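Local atomic coordinates of CrtC domain-containing protein (Fusarium vanettenii 77-13-4, PDB entry 7A0Q), a protein that is a kievitone hydratase, a lyase that probably adds water to the plant isoflavonoid kievitone, and is built from two lipocalin-like domains. Residues Y85-A90 and Q102-G107; V120-I125 and R137-H142. All coordinates share one frame; numbering follows the deposited sequence.

Contact 1: Y85-A90 and Q102-G107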
ATOM      1  N   TYR A  85     -12.737 -14.524  -8.926  1.00 26.78           N
ATOM      2  CA  TYR A  85     -12.093 -13.844 -10.041  1.00 25.33           C
ATOM      3  C   TYR A  85     -10.736 -13.354  -9.563  1.00 24.91           C
ATOM      4  O   TYR A  85     -10.423 -13.393  -8.373  1.00 26.62           O
ATOM      5  CB  TYR A  85     -12.944 -12.674 -10.564  1.00 24.58           C
ATOM      6  CG  TYR A  85     -13.423 -11.704  -9.492  1.00 27.27           C
ATOM      7  CD1 TYR A  85     -12.525 -10.908  -8.786  1.00 27.46           C
ATOM      8  CD2 TYR A  85     -14.775 -11.575  -9.194  1.00 30.78           C
ATOM      9  CE1 TYR A  85     -12.953 -10.020  -7.815  1.00 25.37           C
ATOM     10  CE2 TYR A  85     -15.215 -10.693  -8.218  1.00 28.75           C
ATOM     11  CZ  TYR A  85     -14.299  -9.921  -7.528  1.00 25.89           C
ATOM     12  OH  TYR A  85     -14.721  -9.040  -6.557  1.00 29.28           O
ATOM     13  N   THR A  86      -9.933 -12.891 -10.511  1.00 21.55           N
ATOM     14  CA  THR A  86      -8.729 -12.139 -10.203  1.00 21.60           C
ATOM     15  C   THR A  86      -8.912 -10.724 -10.717  1.00 20.33           C
ATOM     16  O   THR A  86      -9.800 -10.448 -11.524  1.00 19.52           O
ATOM     17  CB  THR A  86      -7.492 -12.759 -10.859  1.00 19.46           C
ATOM     18  OG1 THR A  86      -7.599 -12.593 -12.279  1.00 23.01           O
ATOM     19  CG2 THR A  86      -7.385 -14.228 -10.544  1.00 24.45           C
ATOM     20  N   TYR A  87      -8.042  -9.820 -10.281  1.00 18.86           N
ATOM     21  CA  TYR A  87      -8.003  -8.535 -10.953  1.00 17.55           C
ATOM     22  C   TYR A  87      -6.637  -7.903 -10.792  1.00 18.50           C
ATOM     23  O   TYR A  87      -5.861  -8.244  -9.896  1.00 17.10           O
ATOM     24  CB  TYR A  87      -9.102  -7.573 -10.476  1.00 16.85           C
ATOM     25  CG  TYR A  87      -9.100  -7.116  -9.027  1.00 17.47           C
ATOM     26  CD1 TYR A  87      -8.122  -6.259  -8.527  1.00 17.56           C
ATOM     27  CD2 TYR A  87     -10.142  -7.468  -8.184  1.00 16.10           C
ATOM     28  CE1 TYR A  87      -8.166  -5.815  -7.205  1.00 17.31           C
ATOM     29  CE2 TYR A  87     -10.197  -7.016  -6.863  1.00 17.15           C
ATOM     30  CZ  TYR A  87      -9.202  -6.195  -6.380  1.00 20.85           C
ATOM     31  OH  TYR A  87      -9.246  -5.740  -5.079  1.00 19.05           O
ATOM     32  N   PHE A  88      -6.337  -7.016 -11.730  1.00 17.48           N
ATOM     33  CA  PHE A  88      -5.240  -6.075 -11.610  1.00 15.23           C
ATOM     34  C   PHE A  88      -5.826  -4.680 -11.700  1.00 18.32           C
ATOM     35  O   PHE A  88      -6.703  -4.420 -12.532  1.00 20.44           O
ATOM     36  CB  PHE A  88      -4.196  -6.281 -12.717  1.00 16.00           C
ATOM     37  CG  PHE A  88      -2.995  -5.367 -12.605  1.00 17.07           C
ATOM     38  CD1 PHE A  88      -1.947  -5.669 -11.736  1.00 18.20           C
ATOM     39  CD2 PHE A  88      -2.911  -4.212 -13.378  1.00 18.06           C
ATOM     40  CE1 PHE A  88      -0.833  -4.824 -11.643  1.00 19.68           C
ATOM     41  CE2 PHE A  88      -1.806  -3.365 -13.293  1.00 20.75           C
ATOM     42  CZ  PHE A  88      -0.761  -3.673 -12.422  1.00 18.22           C
ATOM     43  N   ARG A  89      -5.347  -3.784 -10.844  1.00 14.59           N
ATOM     44  CA  ARG A  89      -5.783  -2.400 -10.887  1.00 15.79           C
ATOM     45  C   ARG A  89      -4.584  -1.491 -10.648  1.00 15.75           C
ATOM     46  O   ARG A  89      -3.586  -1.891 -10.035  1.00 15.48           O
ATOM     47  CB  ARG A  89      -6.921  -2.129  -9.876  1.00 16.90           C
ATOM     48  CG  ARG A  89      -6.582  -2.448  -8.429  1.00 16.86           C
ATOM     49  CD  ARG A  89      -7.837  -2.360  -7.570  1.00 18.40           C
ATOM     50  NE  ARG A  89      -7.545  -2.583  -6.158  1.00 18.79           N
ATOM     51  CZ  ARG A  89      -8.461  -2.537  -5.192  1.00 18.60           C
ATOM     52  NH1 ARG A  89      -9.735  -2.285  -5.495  1.00 18.28           N
ATOM     53  NH2 ARG A  89      -8.107  -2.743  -3.928  1.00 17.26           N
ATOM     54  N   ALA A  90      -4.661  -0.281 -11.188  1.00 17.28           N
ATOM     55  CA  ALA A  90      -3.510   0.616 -11.152  1.00 17.01           C
ATOM     56  C   ALA A  90      -3.991   2.045 -11.315  1.00 19.17           C
ATOM     57  O   ALA A  90      -5.050   2.297 -11.896  1.00 18.53           O
ATOM     58  CB  ALA A  90      -2.493   0.277 -12.253  1.00 17.19           C
ATOM     59  N   GLN A 102      -7.041   5.869 -13.542  1.00 22.07           N
ATOM     60  CA  GLN A 102      -7.130   4.574 -12.884  1.00 18.61           C
ATOM     61  C   GLN A 102      -7.898   3.600 -13.762  1.00 20.06           C
ATOM     62  O   GLN A 102      -8.689   3.996 -14.622  1.00 21.47           O
ATOM     63  CB  GLN A 102      -7.817   4.676 -11.515  1.00 19.97           C
ATOM     64  CG  GLN A 102      -9.201   5.338 -11.523  1.00 19.67           C
ATOM     65  CD  GLN A 102     -10.326   4.417 -11.974  1.00 24.06           C
ATOM     66  OE1 GLN A 102     -10.328   3.221 -11.683  1.00 22.17           O
ATOM     67  NE2 GLN A 102     -11.292   4.981 -12.696  1.00 26.68           N
ATOM     68  N   TYR A 103      -7.681   2.314 -13.503  1.00 18.46           N
ATOM     69  CA  TYR A 103      -8.517   1.277 -14.092  1.00 18.08           C
ATOM     70  C   TYR A 103      -8.448   0.024 -13.236  1.00 20.41           C
ATOM     71  O   TYR A 103      -7.533  -0.149 -12.422  1.00 17.94           O
ATOM     72  CB  TYR A 103      -8.099   0.956 -15.534  1.00 20.55           C
ATOM     73  CG  TYR A 103      -6.824   0.144 -15.637  1.00 17.70           C
ATOM     74  CD1 TYR A 103      -5.584   0.769 -15.607  1.00 18.94           C
ATOM     75  CD2 TYR A 103      -6.862  -1.235 -15.764  1.00 21.69           C
ATOM     76  CE1 TYR A 103      -4.419   0.041 -15.708  1.00 18.00           C
ATOM     77  CE2 TYR A 103      -5.693  -1.977 -15.871  1.00 23.80           C
ATOM     78  CZ  TYR A 103      -4.476  -1.330 -15.839  1.00 18.66           C
ATOM     79  OH  TYR A 103      -3.307  -2.050 -15.939  1.00 20.37           O
ATOM     80  N   VAL A 104      -9.438  -0.842 -13.438  1.00 19.51           N
ATOM     81  CA  VAL A 104      -9.508  -2.176 -12.851  1.00 19.25           C
ATOM     82  C   VAL A 104      -9.811  -3.133 -13.991  1.00 24.69           C
ATOM     83  O   VAL A 104     -10.758  -2.904 -14.754  1.00 24.83           O
ATOM     84  CB  VAL A 104     -10.604  -2.282 -11.769  1.00 18.83           C
ATOM     85  CG1 VAL A 104     -10.604  -3.678 -11.137  1.00 18.37           C
ATOM     86  CG2 VAL A 104     -10.478  -1.188 -10.709  1.00 19.62           C
ATOM     87  N   THR A 105      -9.013  -4.188 -14.128  1.00 19.52           N
ATOM     88  CA  THR A 105      -9.239  -5.186 -15.170  1.00 19.93           C
ATOM     89  C   THR A 105      -9.355  -6.567 -14.534  1.00 25.03           C
ATOM     90  O   THR A 105      -8.549  -6.940 -13.674  1.00 20.52           O
ATOM     91  CB  THR A 105      -8.139  -5.123 -16.253  1.00 20.94           C
ATOM     92  OG1 THR A 105      -8.486  -5.986 -17.342  1.00 25.34           O
ATOM     93  CG2 THR A 105      -6.774  -5.517 -15.707  1.00 21.25           C
ATOM     94  N   VAL A 106     -10.389  -7.309 -14.927  1.00 21.29           N
ATOM     95  CA  VAL A 106     -10.794  -8.523 -14.228  1.00 23.00           C
ATOM     96  C   VAL A 106     -10.318  -9.735 -15.011  1.00 22.92           C
ATOM     97  O   VAL A 106     -10.505  -9.811 -16.234  1.00 25.06           O
ATOM     98  CB  VAL A 106     -12.318  -8.550 -14.018  1.00 22.38           C
ATOM     99  CG1 VAL A 106     -12.749  -9.853 -13.370  1.00 27.51           C
ATOM    100  CG2 VAL A 106     -12.732  -7.375 -13.161  1.00 23.33           C
ATOM    101  N   GLY A 107      -9.666 -10.664 -14.312  1.00 21.44           N
ATOM    102  CA  GLY A 107      -9.268 -11.935 -14.862  1.00 23.03           C
ATOM    103  C   GLY A 107     -10.049 -13.077 -14.244  1.00 19.93           C
ATOM    104  O   GLY A 107     -10.991 -12.883 -13.474  1.00 22.82           O
TER

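Contact 2: V120-I125 and R137-H142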
ATOM      1  N   VAL A 120      -3.078  -9.708 -15.395  1.00 18.70           N
ATOM      2  CA  VAL A 120      -4.309  -9.740 -16.180  1.00 21.08           C
ATOM      3  C   VAL A 120      -3.970  -9.011 -17.473  1.00 20.85           C
ATOM      4  O   VAL A 120      -3.697  -7.803 -17.451  1.00 22.39           O
ATOM      5  CB  VAL A 120      -5.503  -9.083 -15.466  1.00 20.12           C
ATOM      6  CG1 VAL A 120      -6.744  -9.125 -16.364  1.00 22.70           C
ATOM      7  CG2 VAL A 120      -5.793  -9.775 -14.122  1.00 20.79           C
ATOM      8  N   GLY A 121      -3.960  -9.738 -18.586  1.00 23.15           N
ATOM      9  CA  GLY A 121      -3.493  -9.103 -19.801  1.00 22.85           C
ATOM     10  C   GLY A 121      -2.018  -8.758 -19.695  1.00 18.76           C
ATOM     11  O   GLY A 121      -1.233  -9.455 -19.047  1.00 24.10           O
ATOM     12  N   ASN A 122      -1.637  -7.657 -20.339  1.00 20.83           N
ATOM     13  CA  ASN A 122      -0.250  -7.187 -20.322  1.00 22.12           C
ATOM     14  C   ASN A 122       0.014  -6.236 -19.166  1.00 19.58           C
ATOM     15  O   ASN A 122       0.686  -5.216 -19.321  1.00 21.65           O
ATOM     16  CB  ASN A 122       0.089  -6.525 -21.654  1.00 27.86           C
ATOM     17  CG  ASN A 122       1.579  -6.552 -21.961  1.00 37.56           C
ATOM     18  OD1 ASN A 122       2.364  -7.212 -21.271  1.00 41.77           O
ATOM     19  ND2 ASN A 122       1.977  -5.828 -23.002  1.00 41.41           N
ATOM     20  N   ASN A 123      -0.533  -6.550 -17.991  1.00 20.04           N
ATOM     21  CA  ASN A 123      -0.418  -5.745 -16.788  1.00 18.18           C
ATOM     22  C   ASN A 123      -0.204  -6.701 -15.631  1.00 18.30           C
ATOM     23  O   ASN A 123      -0.844  -7.750 -15.583  1.00 19.13           O
ATOM     24  CB  ASN A 123      -1.692  -4.927 -16.521  1.00 18.66           C
ATOM     25  CG  ASN A 123      -2.314  -4.368 -17.786  1.00 21.45           C
ATOM     26  OD1 ASN A 123      -1.841  -3.378 -18.329  1.00 20.62           O
ATOM     27  ND2 ASN A 123      -3.401  -4.988 -18.245  1.00 22.08           N
ATOM     28  N   GLY A 124       0.677  -6.360 -14.696  1.00 16.88           N
ATOM     29  CA  GLY A 124       0.826  -7.235 -13.546  1.00 15.24           C
ATOM     30  C   GLY A 124       2.006  -6.867 -12.659  1.00 14.87           C
ATOM     31  O   GLY A 124       2.529  -5.745 -12.706  1.00 15.08           O
ATOM     32  N   ILE A 125       2.380  -7.834 -11.817  1.00 15.28           N
ATOM     33  CA  ILE A 125       3.509  -7.723 -10.897  1.00 13.04           C
ATOM     34  C   ILE A 125       4.314  -9.006 -11.018  1.00 16.83           C
ATOM     35  O   ILE A 125       3.746 -10.102 -11.043  1.00 15.42           O
ATOM     36  CB  ILE A 125       3.044  -7.482  -9.445  1.00 13.33           C
ATOM     37  CG1 ILE A 125       2.348  -6.115  -9.329  1.00 13.24           C
ATOM     38  CG2 ILE A 125       4.223  -7.578  -8.473  1.00 17.19           C
ATOM     39  CD1 ILE A 125       1.645  -5.881  -7.993  1.00 15.42           C
ATOM     40  N   ARG A 137       8.898  -6.074 -10.255  1.00 14.63           N
ATOM     41  CA  ARG A 137       8.415  -5.217 -11.333  1.00 16.43           C
ATOM     42  C   ARG A 137       6.905  -5.069 -11.248  1.00 19.04           C
ATOM     43  O   ARG A 137       6.188  -6.073 -11.196  1.00 16.66           O
ATOM     44  CB  ARG A 137       8.806  -5.778 -12.706  1.00 20.45           C
ATOM     45  CG  ARG A 137       8.391  -4.883 -13.887  1.00 19.78           C
ATOM     46  CD  ARG A 137       8.648  -5.558 -15.256  1.00 21.97           C
ATOM     47  NE  ARG A 137      10.037  -5.984 -15.399  1.00 22.70           N
ATOM     48  CZ  ARG A 137      11.025  -5.199 -15.831  1.00 23.38           C
ATOM     49  NH1 ARG A 137      10.781  -3.940 -16.167  1.00 23.59           N
ATOM     50  NH2 ARG A 137      12.261  -5.672 -15.918  1.00 26.02           N
ATOM     51  N   SER A 138       6.432  -3.819 -11.232  1.00 15.80           N
ATOM     52  CA  SER A 138       5.017  -3.483 -11.396  1.00 14.47           C
ATOM     53  C   SER A 138       4.850  -2.802 -12.746  1.00 16.86           C
ATOM     54  O   SER A 138       5.495  -1.784 -13.004  1.00 16.93           O
ATOM     55  CB  SER A 138       4.512  -2.562 -10.279  1.00 15.02           C
ATOM     56  OG  SER A 138       4.531  -3.218  -9.024  1.00 15.98           O
ATOM     57  N   TYR A 139       3.986  -3.344 -13.601  1.00 15.68           N
ATOM     58  CA  TYR A 139       3.885  -2.811 -14.955  1.00 16.52           C
ATOM     59  C   TYR A 139       2.436  -2.774 -15.421  1.00 17.26           C
ATOM     60  O   TYR A 139       1.594  -3.571 -14.996  1.00 16.60           O
ATOM     61  CB  TYR A 139       4.745  -3.619 -15.938  1.00 16.42           C
ATOM     62  CG  TYR A 139       4.277  -5.041 -16.114  1.00 16.18           C
ATOM     63  CD1 TYR A 139       4.629  -6.023 -15.190  1.00 17.24           C
ATOM     64  CD2 TYR A 139       3.465  -5.402 -17.184  1.00 18.72           C
ATOM     65  CE1 TYR A 139       4.193  -7.328 -15.330  1.00 16.91           C
ATOM     66  CE2 TYR A 139       3.026  -6.715 -17.340  1.00 18.93           C
ATOM     67  CZ  TYR A 139       3.401  -7.669 -16.412  1.00 17.70           C
ATOM     68  OH  TYR A 139       2.970  -8.972 -16.537  1.00 20.32           O
ATOM     69  N   SER A 140       2.159  -1.817 -16.304  1.00 15.78           N
ATOM     70  CA  SER A 140       0.817  -1.572 -16.805  1.00 16.27           C
ATOM     71  C   SER A 140       0.933  -1.079 -18.238  1.00 20.67           C
ATOM     72  O   SER A 140       1.824  -0.279 -18.556  1.00 18.01           O
ATOM     73  CB  SER A 140       0.080  -0.541 -15.934  1.00 19.98           C
ATOM     74  OG  SER A 140      -1.221  -0.278 -16.440  1.00 20.62           O
ATOM     75  N   ASN A 141       0.028  -1.576 -19.103  1.00 19.64           N
ATOM     76  CA  ASN A 141      -0.016  -1.215 -20.525  1.00 20.79           C
ATOM     77  C   ASN A 141      -1.483  -1.024 -20.883  1.00 25.77           C
ATOM     78  O   ASN A 141      -2.081  -1.794 -21.638  1.00 35.39           O
ATOM     79  CB  ASN A 141       0.648  -2.272 -21.395  1.00 20.11           C
ATOM     80  CG  ASN A 141       2.126  -2.367 -21.138  1.00 24.98           C
ATOM     81  OD1 ASN A 141       2.897  -1.501 -21.563  1.00 22.54           O
ATOM     82  ND2 ASN A 141       2.538  -3.406 -20.428  1.00 22.44           N
ATOM     83  N   HIS A 142      -2.060   0.006 -20.285  1.00 24.33           N
ATOM     84  CA  HIS A 142      -3.453   0.375 -20.427  1.00 25.83           C
ATOM     85  C   HIS A 142      -3.490   1.823 -20.879  1.00 34.56           C
ATOM     86  O   HIS A 142      -2.622   2.619 -20.510  1.00 29.44           O
ATOM     87  CB  HIS A 142      -4.177   0.198 -19.090  1.00 31.57           C
ATOM     88  CG  HIS A 142      -5.669   0.241 -19.179  1.00 33.35           C
ATOM     89  ND1 HIS A 142      -6.437  -0.895 -19.320  1.00 34.83           N
ATOM     90  CD2 HIS A 142      -6.538   1.276 -19.095  1.00 34.92           C
ATOM     91  CE1 HIS A 142      -7.715  -0.558 -19.346  1.00 36.50           C
ATOM     92  NE2 HIS A 142      -7.804   0.754 -19.213  1.00 35.34           N
TER
HETATM   93  O   HOH W   1       1.486  -9.794 -18.740  1.00 27.07           O
HETATM   94  O   HOH W   2      -3.892  -3.613 -21.184  1.00 42.63           O
HETATM   95  O   HOH W   3      -5.658  -3.252 -19.872  1.00 45.63           O

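Contact 1: Y85-A90 and Q102-G107
Tyr103 reaches from strand 102-107 across to Ala90 and Phe88 of strand 86-90. Its CB leaves the backbone with CG lodged between the backbone N and the carbonyl carbon (chi1 75°), which turns the ring toward the partner strand. CD1 then passes the carbonyl O of Ala90. CE1 rests 4.0 Å from Ala90 CB. CZ lies 4.1 Å from Phe88 CD2. At the tip, Tyr103 OH meets the edge of the Phe88 ring near its plane, 3.3 Å from Phe88 CE2. The same hydroxyl is hydrogen-bonded to Ser140, and the ring stacks on His142.

Further along this face, Thr105 turns its methyl CG2 to Phe88 CB. Between these two strands, fewer side-chain contacts cross on the face of Tyr87, Arg89, Val104 and Val106. There Val104 CG2 lies 3.8 Å from Arg89 CB. The extended Arg89 chain runs on to His78, and its guanidinium carries Tyr87 OH over one face.

The backbones form an antiparallel hairpin with six hydrogen bonds. Thr105 N to Phe88 O is short and nearly straight, at 2.8 Å and 173°. The Thr86 and Gly107 pair is less regular. Thr86 N binds Gly107 O at 3.1 Å from well above the carbonyl plane. Thr86 also belongs to the magnesium site with Ser109 and Ser119.

The backbone bonds thus fix the register. On the side of the sheet bearing Phe88, Ala90 and Tyr103 the contact is mainly apolar, while the phenol supplies a polar link to Ser140.

Contact 2: V120-I125 and R137-H142
Tyr139 stands against Gly124 with its ring face turned to the glycine backbone. Gly124 N lies over the ring centre, and Gly124 CA makes a CH-pi contact 4.1 Å from the centroid of the Tyr139 ring. Tyr139 CG sits between its own backbone N and carbonyl carbon (chi1 65°), which lays the ring over Gly124. The carbonyl O of Asn122 comes to the ring edge, 3.4 Å from Tyr139 CE2. The Asn122 amide crosses the Tyr139 side chain at about a right angle, with the two planes 68° apart. A water joins Tyr139 OH to Gly121 O.

Asn141 crosses Asn122 obliquely, and their amide planes are only 25° apart. Asn141 ND2 donates to the backbone O of Asn122 at 2.8 Å, and this acceptor lies in the Asn141 amide plane. Asn141 donates a second time, from its backbone N to Asn123 OD1 at 2.7 Å, in the carbonyl plane and almost straight. Asn123 ND2 turns back to Val120 O at 2.9 Å. The Asn123 amide therefore ties the turn at 120-123 to the partner strand. A water makes a further, long link from Asn123 ND2 to Asn141 O.

Gly124 and Tyr139 also form the hydrogen-bonded pair of the strands, with Tyr139 N to Gly124 O at 2.9 Å. Beyond them, Ile125 CG1 lies 3.6 Å from Ser138 OG, which bonds to Tyr151 and Ser61.

The hairpin is flanked by strand 117-120 along 123-127 and by strand 145-152 along 136-142. Phe88 of strand 86-94 packs against Asn123 and Ile125.

In the fold
Contact 1 joins strands 86-94 and 100-107, and contact 2 joins strands 123-127 and 136-142. Contact 1 closes before contact 2 opens, so the two hairpins follow one another along the chain. Their centres are about 10 Å apart, on the same side of the chain's centre. Both belong to the N-terminal CrtC lipocalin domain, and the separate eight-stranded barrel comes later in the chain. Side chains pack the two hairpins together. Tyr103 OH lies 3.1 Å from Asn123 OD1, a probable hydrogen bond. The region between 107 and 120 links the hairpins and carries Ser109 and Ser119, so the magnesium site joins this connection to Thr86 of contact 1.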